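Local coordinates for endo-1,4-b-d-mannanase (Trichoderma reesei, PDB 1QNR), which hydrolyses internal beta-1,4-mannosidic linkages of mannan polysaccharides, as an endo-acting member of glycoside hydrolase family 5, at residues 51-57 with 104-109; 96-100 with 155-160; 141-145 with 183-187. One frame throughout, in Å; residues are numbered along the deposited sequence. Where two conformers were deposited one is given.

Contact 1. Residues 51-57 with 104-109; sequences KVVRVWG and LKLIIP
V52, R54 and I107 meet on one side of a pair of parallel strands. I107 stands between the other two: its CG1 lies 4.0 Å from V52 CG1, while its CG2 reaches the aliphatic part of R54, 4.0 Å from R54 CD, and sits at the edge of the guanidinium near its plane. The R54 chain leaves with CG opposite the backbone N (chi1 -177°) and runs out extended past this isoleucine. W56 CZ3 lies over the rim of one guanidinium face, and the group is gripped by several partners, with salt bridges to E165, E275 and E276 and hydrogen bonds to N25 and N168, which should hold its rotation. Also on the R54 side, P109, the last residue of its strand, sets CG obliquely against the W56 indole, 3.7 Å from W56 CE3.

V53 and L106 point to the other side, where L106 CD2 comes to 4.0 Å from V53 CB; beyond them V55 and I108 lie side by side, pointing the same way.

The register rests on backbone bonds given alternately by the two strands: K105 N to K51 O, V53 N to K105 O at 2.9 Å, I107 N to V53 O, and V55 N to I107 O at 3.1 Å. A weak one from G57 N to P109 O follows. The short axes diverge by only 22°, as expected of adjacent staves in a TIM barrel.

Strand 21-25 flanks 52-54 and strand 161-165 flanks 105-109. M304 of strand 300-309 packs on V52, R54 and I107 inside the barrel, whereas helix 35-47 covers V53 and L104 from outside.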
loop_
_atom_site.group_PDB
_atom_site.type_symbol
_atom_site.label_atom_id
_atom_site.label_comp_id
_atom_site.label_asym_id
_atom_site.label_seq_id
_atom_site.Cartn_x
_atom_site.Cartn_y
_atom_site.Cartn_z
ATOM N N LYS A 51 10.710 8.621 -4.033
ATOM C CA LYS A 51 11.671 7.551 -3.588
ATOM C C LYS A 51 10.992 6.219 -3.376
ATOM O O LYS A 51 11.688 5.143 -3.303
ATOM C CB LYS A 51 12.304 7.957 -2.218
ATOM C CG LYS A 51 13.393 9.066 -2.425
ATOM C CD LYS A 51 14.093 9.318 -1.040
ATOM C CE LYS A 51 15.242 10.337 -1.278
ATOM N NZ LYS A 51 16.000 10.616 0.037
ATOM N N VAL A 52 9.658 6.147 -3.284
ATOM C CA VAL A 52 8.904 4.925 -2.894
ATOM C C VAL A 52 7.659 4.784 -3.777
ATOM O O VAL A 52 6.976 5.804 -4.050
ATOM C CB VAL A 52 8.473 5.011 -1.402
ATOM C CG1 VAL A 52 7.869 3.631 -0.984
ATOM C CG2 VAL A 52 9.643 5.318 -0.454
ATOM N N VAL A 53 7.402 3.559 -4.236
ATOM C CA VAL A 53 6.241 3.255 -5.088
ATOM C C VAL A 53 5.464 2.108 -4.412
ATOM O O VAL A 53 6.060 1.096 -4.003
ATOM C CB VAL A 53 6.639 2.804 -6.536
ATOM C CG1 VAL A 53 5.388 2.704 -7.433
ATOM C CG2 VAL A 53 7.608 3.789 -7.134
ATOM N N ARG A 54 4.125 2.249 -4.358
ATOM C CA ARG A 54 3.251 1.161 -3.807
ATOM C C ARG A 54 2.641 0.414 -4.986
ATOM O O ARG A 54 1.987 1.041 -5.864
ATOM C CB ARG A 54 2.261 1.789 -2.824
ATOM C CG ARG A 54 1.367 0.697 -2.145
ATOM C CD ARG A 54 0.793 1.319 -0.844
ATOM N NE ARG A 54 -0.255 0.462 -0.218
ATOM C CZ ARG A 54 -1.582 0.588 -0.467
ATOM N NH1 ARG A 54 -2.028 1.459 -1.388
ATOM N NH2 ARG A 54 -2.417 -0.149 0.278
ATOM N N VAL A 55 2.852 -0.915 -5.069
ATOM C CA VAL A 55 2.378 -1.753 -6.257
ATOM C C VAL A 55 1.579 -2.920 -5.701
ATOM O O VAL A 55 1.871 -3.395 -4.570
ATOM C CB VAL A 55 3.597 -2.211 -7.110
ATOM C CG1 VAL A 55 4.405 -0.987 -7.597
ATOM C CG2 VAL A 55 4.522 -3.201 -6.384
ATOM N N TRP A 56 0.624 -3.473 -6.489
ATOM C CA TRP A 56 -0.103 -4.680 -5.936
ATOM C C TRP A 56 0.794 -5.916 -5.955
ATOM O O TRP A 56 1.442 -6.270 -6.950
ATOM C CB TRP A 56 -1.386 -4.954 -6.736
ATOM C CG TRP A 56 -2.554 -4.023 -6.426
ATOM C CD1 TRP A 56 -3.748 -4.123 -7.104
ATOM C CD2 TRP A 56 -2.725 -2.986 -5.425
ATOM N NE1 TRP A 56 -4.658 -3.248 -6.547
ATOM C CE2 TRP A 56 -4.058 -2.522 -5.546
ATOM C CE3 TRP A 56 -1.859 -2.398 -4.455
ATOM C CZ2 TRP A 56 -4.615 -1.529 -4.707
ATOM C CZ3 TRP A 56 -2.446 -1.378 -3.642
ATOM C CH2 TRP A 56 -3.810 -0.916 -3.754
ATOM N N GLY A 57 0.756 -6.691 -4.848
ATOM C CA GLY A 57 1.466 -7.989 -4.804
ATOM C C GLY A 57 0.540 -9.176 -4.952
ATOM O O GLY A 57 0.982 -10.330 -4.656
ATOM N N LEU A 104 14.698 2.830 -6.535
ATOM C CA LEU A 104 13.371 3.059 -5.891
ATOM C C LEU A 104 13.072 1.927 -4.882
ATOM O O LEU A 104 13.631 0.831 -5.039
ATOM C CB LEU A 104 12.248 3.012 -6.984
ATOM C CG LEU A 104 12.247 4.222 -7.944
ATOM C CD1 LEU A 104 11.283 3.970 -9.121
ATOM C CD2 LEU A 104 11.934 5.554 -7.244
ATOM N N LYS A 105 12.218 2.218 -3.898
ATOM C CA LYS A 105 11.830 1.175 -2.921
ATOM C C LYS A 105 10.317 0.869 -3.104
ATOM O O LYS A 105 9.580 1.791 -3.510
ATOM C CB LYS A 105 12.017 1.684 -1.468
ATOM C CG LYS A 105 13.489 2.204 -1.237
ATOM C CD LYS A 105 14.544 1.132 -1.459
ATOM C CE LYS A 105 15.922 1.706 -1.055
ATOM N NZ LYS A 105 17.011 0.745 -1.511
ATOM N N LEU A 106 9.899 -0.348 -2.794
ATOM C CA LEU A 106 8.499 -0.735 -3.027
ATOM C C LEU A 106 7.715 -1.182 -1.768
ATOM O O LEU A 106 8.241 -1.920 -0.911
ATOM C CB LEU A 106 8.508 -1.977 -3.947
ATOM C CG LEU A 106 9.227 -1.800 -5.321
ATOM C CD1 LEU A 106 9.315 -3.154 -6.025
ATOM C CD2 LEU A 106 8.425 -0.758 -6.135
ATOM N N ILE A 107 6.451 -0.700 -1.663
ATOM C CA ILE A 107 5.533 -1.239 -0.619
ATOM C C ILE A 107 4.657 -2.260 -1.344
ATOM O O ILE A 107 4.035 -1.897 -2.367
ATOM C CB ILE A 107 4.730 -0.134 0.068
ATOM C CG1 ILE A 107 5.695 0.764 0.862
ATOM C CG2 ILE A 107 3.626 -0.762 0.994
ATOM C CD1 ILE A 107 5.041 1.997 1.555
ATOM N N ILE A 108 4.548 -3.507 -0.822
ATOM C CA ILE A 108 3.821 -4.567 -1.531
ATOM C C ILE A 108 2.816 -5.301 -0.634
ATOM O O ILE A 108 3.196 -6.091 0.265
ATOM C CB ILE A 108 4.842 -5.619 -2.107
ATOM C CG1 ILE A 108 5.887 -4.947 -3.016
ATOM C CG2 ILE A 108 4.067 -6.714 -2.888
ATOM C CD1 ILE A 108 6.908 -5.901 -3.655
ATOM N N PRO A 109 1.506 -5.031 -0.820
ATOM C CA PRO A 109 0.452 -5.754 -0.077
ATOM C C PRO A 109 0.136 -7.104 -0.715
ATOM O O PRO A 109 0.180 -7.283 -1.943
ATOM C CB PRO A 109 -0.800 -4.789 -0.149
ATOM C CG PRO A 109 -0.550 -4.074 -1.475
ATOM C CD PRO A 109 0.960 -3.866 -1.567
#

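Contact 2. Residues 96-100 with 155-160; sequences VQSAE and YANSTA. With NAG (2-acetamido-2-deoxy-beta-D-glucopyranose), chain G.
V96 carries CG2 anti to its carbonyl carbon and CG1 anti to its backbone N (chi1 176°), which sets CG2 over the ring of Y155, whose own CG lies beside the backbone N (chi1 -43°). The methyl stands 3.8 Å from the ring centroid and only 9° off the normal, a CH-pi contact over the centre of the face. E100, extended beyond CG, brings its carboxylate across to S158: S158 OG donates to E100 OE2 at 2.8 Å, meeting the carboxylate oxygen's anti lone pair. The same OG accepts from A160 N at 3.1 Å, closing an ST turn, so this hydroxyl is held from two directions. A160 CB packs alongside, 3.7 Å from E100 CG and 4.0 Å from A99 CB.

In this TIM barrel, the contact sets helix 90-102 against the connection from helix 138-155 to strand 161-165, which includes a type I turn from Y155 to S158. Replacing Y155 by alanine is likely to strip V96 CG2 of its aromatic cover and D93 of the hydroxyl that bonds it. On the turn itself, N157 ND2 is bonded covalently to C1 of an N-acetylglucosamine, which also receives hydrogen bonds from N197 and S196.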
loop_
_atom_site.group_PDB
_atom_site.type_symbol
_atom_site.label_atom_id
_atom_site.label_comp_id
_atom_site.label_asym_id
_atom_site.label_seq_id
_atom_site.Cartn_x
_atom_site.Cartn_y
_atom_site.Cartn_z
ATOM N N VAL A 96 10.455 -5.526 -9.492
ATOM C CA VAL A 96 11.534 -5.430 -8.472
ATOM C C VAL A 96 12.917 -5.213 -9.127
ATOM O O VAL A 96 13.670 -4.363 -8.612
ATOM C CB VAL A 96 11.556 -6.720 -7.636
ATOM C CG1 VAL A 96 12.715 -6.734 -6.637
ATOM C CG2 VAL A 96 10.212 -6.902 -6.912
ATOM N N GLN A 97 13.199 -5.830 -10.275
ATOM C CA GLN A 97 14.454 -5.611 -11.020
ATOM C C GLN A 97 14.595 -4.141 -11.395
ATOM O O GLN A 97 15.663 -3.525 -11.221
ATOM C CB GLN A 97 14.499 -6.551 -12.269
ATOM C CG GLN A 97 15.771 -6.286 -13.097
ATOM C CD GLN A 97 15.888 -6.948 -14.432
ATOM O OE1 GLN A 97 16.702 -6.488 -15.340
ATOM N NE2 GLN A 97 15.215 -8.023 -14.710
ATOM N N SER A 98 13.512 -3.524 -11.920
ATOM C CA SER A 98 13.532 -2.096 -12.348
ATOM C C SER A 98 13.668 -1.174 -11.162
ATOM O O SER A 98 14.335 -0.104 -11.195
ATOM C CB SER A 98 12.236 -1.840 -13.180
ATOM O OG SER A 98 12.304 -0.496 -13.692
ATOM N N ALA A 99 13.013 -1.507 -10.009
ATOM C CA ALA A 99 13.185 -0.663 -8.788
ATOM C C ALA A 99 14.652 -0.704 -8.351
ATOM O O ALA A 99 15.237 0.346 -7.982
ATOM C CB ALA A 99 12.265 -1.197 -7.665
ATOM N N GLU A 100 15.294 -1.894 -8.372
ATOM C CA GLU A 100 16.728 -1.945 -8.023
ATOM C C GLU A 100 17.557 -1.056 -8.974
ATOM O O GLU A 100 18.462 -0.317 -8.488
ATOM C CB GLU A 100 17.218 -3.401 -8.140
ATOM C CG GLU A 100 16.624 -4.360 -7.084
ATOM C CD GLU A 100 17.053 -5.797 -7.266
ATOM O OE1 GLU A 100 17.532 -6.211 -8.335
ATOM O OE2 GLU A 100 16.841 -6.559 -6.292
ATOM N N TYR A 155 11.918 -12.174 -2.785
ATOM C CA TYR A 155 12.588 -10.865 -2.710
ATOM C C TYR A 155 13.133 -10.605 -1.309
ATOM O O TYR A 155 13.521 -9.468 -0.988
ATOM C CB TYR A 155 11.624 -9.719 -3.099
ATOM C CG TYR A 155 10.767 -10.051 -4.326
ATOM C CD1 TYR A 155 11.366 -10.315 -5.551
ATOM C CD2 TYR A 155 9.373 -10.033 -4.257
ATOM C CE1 TYR A 155 10.614 -10.681 -6.684
ATOM C CE2 TYR A 155 8.633 -10.375 -5.394
ATOM C CZ TYR A 155 9.229 -10.654 -6.588
ATOM O OH TYR A 155 8.420 -10.955 -7.680
ATOM N N ALA A 156 13.165 -11.634 -0.417
ATOM C CA ALA A 156 13.579 -11.436 0.989
ATOM C C ALA A 156 14.942 -10.794 1.144
ATOM O O ALA A 156 15.186 -10.066 2.148
ATOM C CB ALA A 156 13.532 -12.769 1.798
ATOM N N ASN A 157 15.905 -10.979 0.186
ATOM C CA ASN A 157 17.215 -10.395 0.317
ATOM C C ASN A 157 17.498 -9.240 -0.652
ATOM O O ASN A 157 18.652 -8.734 -0.777
ATOM C CB ASN A 157 18.330 -11.454 0.135
ATOM C CG ASN A 157 18.158 -12.577 1.123
ATOM O OD1 ASN A 157 17.329 -13.523 1.086
ATOM N ND2 ASN A 157 19.016 -12.527 2.183
ATOM N N SER A 158 16.430 -8.756 -1.287
ATOM C CA SER A 158 16.545 -7.586 -2.160
ATOM C C SER A 158 16.501 -6.281 -1.355
ATOM O O SER A 158 15.586 -6.109 -0.499
ATOM C CB SER A 158 15.362 -7.568 -3.208
ATOM O OG SER A 158 15.447 -6.273 -3.935
ATOM N N THR A 159 17.341 -5.284 -1.636
ATOM C CA THR A 159 17.274 -4.000 -0.954
ATOM C C THR A 159 16.195 -3.064 -1.567
ATOM O O THR A 159 15.968 -2.009 -0.978
ATOM C CB THR A 159 18.634 -3.275 -0.952
ATOM O OG1 THR A 159 19.083 -3.153 -2.285
ATOM C CG2 THR A 159 19.687 -4.079 -0.150
ATOM N N ALA A 160 15.463 -3.516 -2.581
ATOM C CA ALA A 160 14.395 -2.647 -3.132
ATOM C C ALA A 160 13.089 -2.763 -2.406
ATOM O O ALA A 160 12.185 -2.012 -2.795
ATOM C CB ALA A 160 14.227 -2.996 -4.634
HETATM C C1 NAG G . 19.055 -13.549 3.429
HETATM C C2 NAG G . 20.490 -13.929 3.762
HETATM C C3 NAG G . 20.359 -14.831 4.990
HETATM C C4 NAG G . 19.604 -14.113 6.132
HETATM C C5 NAG G . 18.192 -13.667 5.653
HETATM C C6 NAG G . 17.445 -12.858 6.708
HETATM C C7 NAG G . 22.245 -14.437 2.113
HETATM C C8 NAG G . 22.700 -15.406 1.071
HETATM N N2 NAG G . 20.985 -14.698 2.581
HETATM O O3 NAG G . 21.700 -15.140 5.429
HETATM O O4 NAG G . 19.406 -15.072 7.233
HETATM O O5 NAG G . 18.408 -12.820 4.509
HETATM O O6 NAG G . 16.045 -12.695 6.259
HETATM O O7 NAG G . 22.906 -13.564 2.586
#

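Contact 3. Residues 141-145 with 183-187; sequences QTQYR and WATSV
Two side-chain hydrogen bonds join these helix segments, one at each end of the contact. Q141 OE1 accepts from W183 NE1 at 2.9 Å. The oxygen lies in the indole plane, but the N-H reaches it from above the carbonyl plane, with amide and ring 86° apart, and the bond is bent. A fold at chi2 (-56°) turns the glutamine amide to this position, and its NE2 bonds to W134 O. At the other end R145, extended from CG to NE in the conformer given, donates from NH1 to S186 OG at 2.7 Å, with the serine oxygen near the guanidinium plane.

Water adds a second link in that conformer: one molecule accepts from R145 NH2 and donates to S186 O, so the arginine reaches directly the hydroxyl and, through water, the carbonyl of S186.

Apolar packing fills the middle. Y144 and V187 approach from opposite directions, V187 CG1 lying at the tyrosine edge, 3.8 Å from Y144 CE2. The Y144 and W183 rings meet obliquely, Y144 CE2 3.9 Å from W183 CZ2, while V187 CG2 lies over the rim of one face of the W183 indole. Y144 OH bonds to L166 O, and W134 packs against both rings.

The short axes are 13.0 Å apart and cross at -43°, so long side chains bridge helices 138-155 and 178-194 of the barrel's outer layer. Hydrogen bonds engage both W183 NE1 and Q141 NE2; at the partly exposed end the arginine meets a neutral hydroxyl and a water, with no carboxylate among the residues of the two segments, so this link is probably the more adaptable one.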
loop_
_atom_site.group_PDB
_atom_site.type_symbol
_atom_site.label_atom_id
_atom_site.label_comp_id
_atom_site.label_asym_id
_atom_site.label_seq_id
_atom_site.Cartn_x
_atom_site.Cartn_y
_atom_site.Cartn_z
ATOM N N GLN A 141 -6.990 -19.087 5.337
ATOM C CA GLN A 141 -5.731 -18.548 5.909
ATOM C C GLN A 141 -4.539 -19.443 5.561
ATOM O O GLN A 141 -3.442 -18.908 5.380
ATOM C CB GLN A 141 -5.894 -18.405 7.446
ATOM C CG GLN A 141 -6.844 -17.259 7.845
ATOM C CD GLN A 141 -6.409 -15.904 7.257
ATOM O OE1 GLN A 141 -5.247 -15.492 7.409
ATOM N NE2 GLN A 141 -7.367 -15.243 6.581
ATOM N N THR A 142 -4.753 -20.794 5.451
ATOM C CA THR A 142 -3.661 -21.667 5.054
ATOM C C THR A 142 -3.171 -21.350 3.649
ATOM O O THR A 142 -1.950 -21.222 3.374
ATOM C CB THR A 142 -4.114 -23.149 5.129
ATOM O OG1 THR A 142 -4.330 -23.394 6.544
ATOM C CG2 THR A 142 -3.011 -24.104 4.664
ATOM N N GLN A 143 -4.077 -21.100 2.688
ATOM C CA GLN A 143 -3.671 -20.688 1.340
ATOM C C GLN A 143 -3.112 -19.275 1.299
ATOM O O GLN A 143 -2.059 -19.080 0.614
ATOM C CB GLN A 143 -4.832 -20.880 0.323
ATOM C CG GLN A 143 -4.384 -20.679 -1.113
ATOM C CD GLN A 143 -3.337 -21.650 -1.611
ATOM O OE1 GLN A 143 -3.328 -22.836 -1.208
ATOM N NE2 GLN A 143 -2.414 -21.250 -2.502
ATOM N N TYR A 144 -3.679 -18.310 2.006
ATOM C CA TYR A 144 -3.112 -16.937 2.087
ATOM C C TYR A 144 -1.667 -17.014 2.577
ATOM O O TYR A 144 -0.772 -16.309 2.013
ATOM C CB TYR A 144 -3.980 -16.054 2.989
ATOM C CG TYR A 144 -3.388 -14.712 3.386
ATOM C CD1 TYR A 144 -3.326 -13.620 2.486
ATOM C CD2 TYR A 144 -2.954 -14.502 4.703
ATOM C CE1 TYR A 144 -2.760 -12.403 2.884
ATOM C CE2 TYR A 144 -2.428 -13.265 5.118
ATOM C CZ TYR A 144 -2.306 -12.233 4.179
ATOM O OH TYR A 144 -1.764 -11.034 4.666
ATOM N N ARG A 145 -1.402 -17.801 3.643
ATOM C CA ARG A 145 -0.003 -17.864 4.125
ATOM C C ARG A 145 0.920 -18.588 3.130
ATOM O O ARG A 145 2.121 -18.214 3.019
ATOM C CB ARG A 145 0.100 -18.552 5.526
ATOM C CG ARG A 145 -0.701 -17.762 6.583
ATOM C CD ARG A 145 -0.517 -18.508 7.938
ATOM N NE ARG A 145 -0.817 -17.581 8.994
ATOM C CZ ARG A 145 -0.274 -17.390 10.171
ATOM N NH1 ARG A 145 -0.907 -16.431 10.866
ATOM N NH2 ARG A 145 0.812 -18.094 10.626
ATOM N N TRP A 183 -5.448 -11.303 14.071
ATOM C CA TRP A 183 -4.965 -11.766 12.745
ATOM C C TRP A 183 -3.689 -10.998 12.362
ATOM O O TRP A 183 -2.690 -11.639 11.939
ATOM C CB TRP A 183 -6.103 -11.450 11.744
ATOM C CG TRP A 183 -5.705 -11.688 10.297
ATOM C CD1 TRP A 183 -5.685 -12.910 9.631
ATOM C CD2 TRP A 183 -5.307 -10.692 9.325
ATOM N NE1 TRP A 183 -5.221 -12.745 8.345
ATOM C CE2 TRP A 183 -4.988 -11.378 8.148
ATOM C CE3 TRP A 183 -5.153 -9.295 9.399
ATOM C CZ2 TRP A 183 -4.600 -10.683 7.005
ATOM C CZ3 TRP A 183 -4.738 -8.612 8.225
ATOM C CH2 TRP A 183 -4.445 -9.320 7.036
ATOM N N ALA A 184 -3.664 -9.669 12.540
ATOM C CA ALA A 184 -2.460 -8.926 12.157
ATOM C C ALA A 184 -1.254 -9.277 13.010
ATOM O O ALA A 184 -0.106 -9.321 12.503
ATOM C CB ALA A 184 -2.738 -7.413 12.237
ATOM N N THR A 185 -1.497 -9.594 14.307
ATOM C CA THR A 185 -0.397 -10.027 15.173
ATOM C C THR A 185 0.175 -11.332 14.642
ATOM O O THR A 185 1.460 -11.456 14.464
ATOM C CB THR A 185 -0.951 -10.199 16.629
ATOM O OG1 THR A 185 -1.359 -8.947 17.143
ATOM C CG2 THR A 185 0.116 -10.790 17.569
ATOM N N SER A 186 -0.627 -12.353 14.395
ATOM C CA SER A 186 -0.131 -13.645 13.914
ATOM C C SER A 186 0.504 -13.577 12.528
ATOM O O SER A 186 1.611 -14.169 12.295
ATOM C CB SER A 186 -1.302 -14.662 13.877
ATOM O OG SER A 186 -0.736 -15.928 13.550
ATOM N N VAL A 187 -0.142 -12.845 11.569
ATOM C CA VAL A 187 0.437 -12.839 10.213
ATOM C C VAL A 187 1.726 -12.027 10.209
ATOM O O VAL A 187 2.692 -12.458 9.519
ATOM C CB VAL A 187 -0.568 -12.281 9.180
ATOM C CG1 VAL A 187 0.040 -12.115 7.782
ATOM C CG2 VAL A 187 -1.825 -13.176 9.072
HETATM O O HOH W 1 2.264 -16.823 13.016
#

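All three contacts belong to one TIM-barrel domain. Contact 1 joins two neighbouring staves of the inner sheet, about 7 Å from the centre of the chain, whereas contacts 2 and 3 lie farther out, at about 17 and 18 Å. Contacts 1 and 2 have centres about 10 Å apart and touch: helix 90-102 leads into strand 105-109, and L106 N probably bonds to A160 O. Along the chain the segments of contact 2 alternate with those of contacts 1 and 3, and contact 1 closes before contact 3 opens. Contacts 1 and 2 tie a strand pair to the helix and loop beside it, while contact 3, centred 21 and 24 Å away from them, joins two outer helices without touching either.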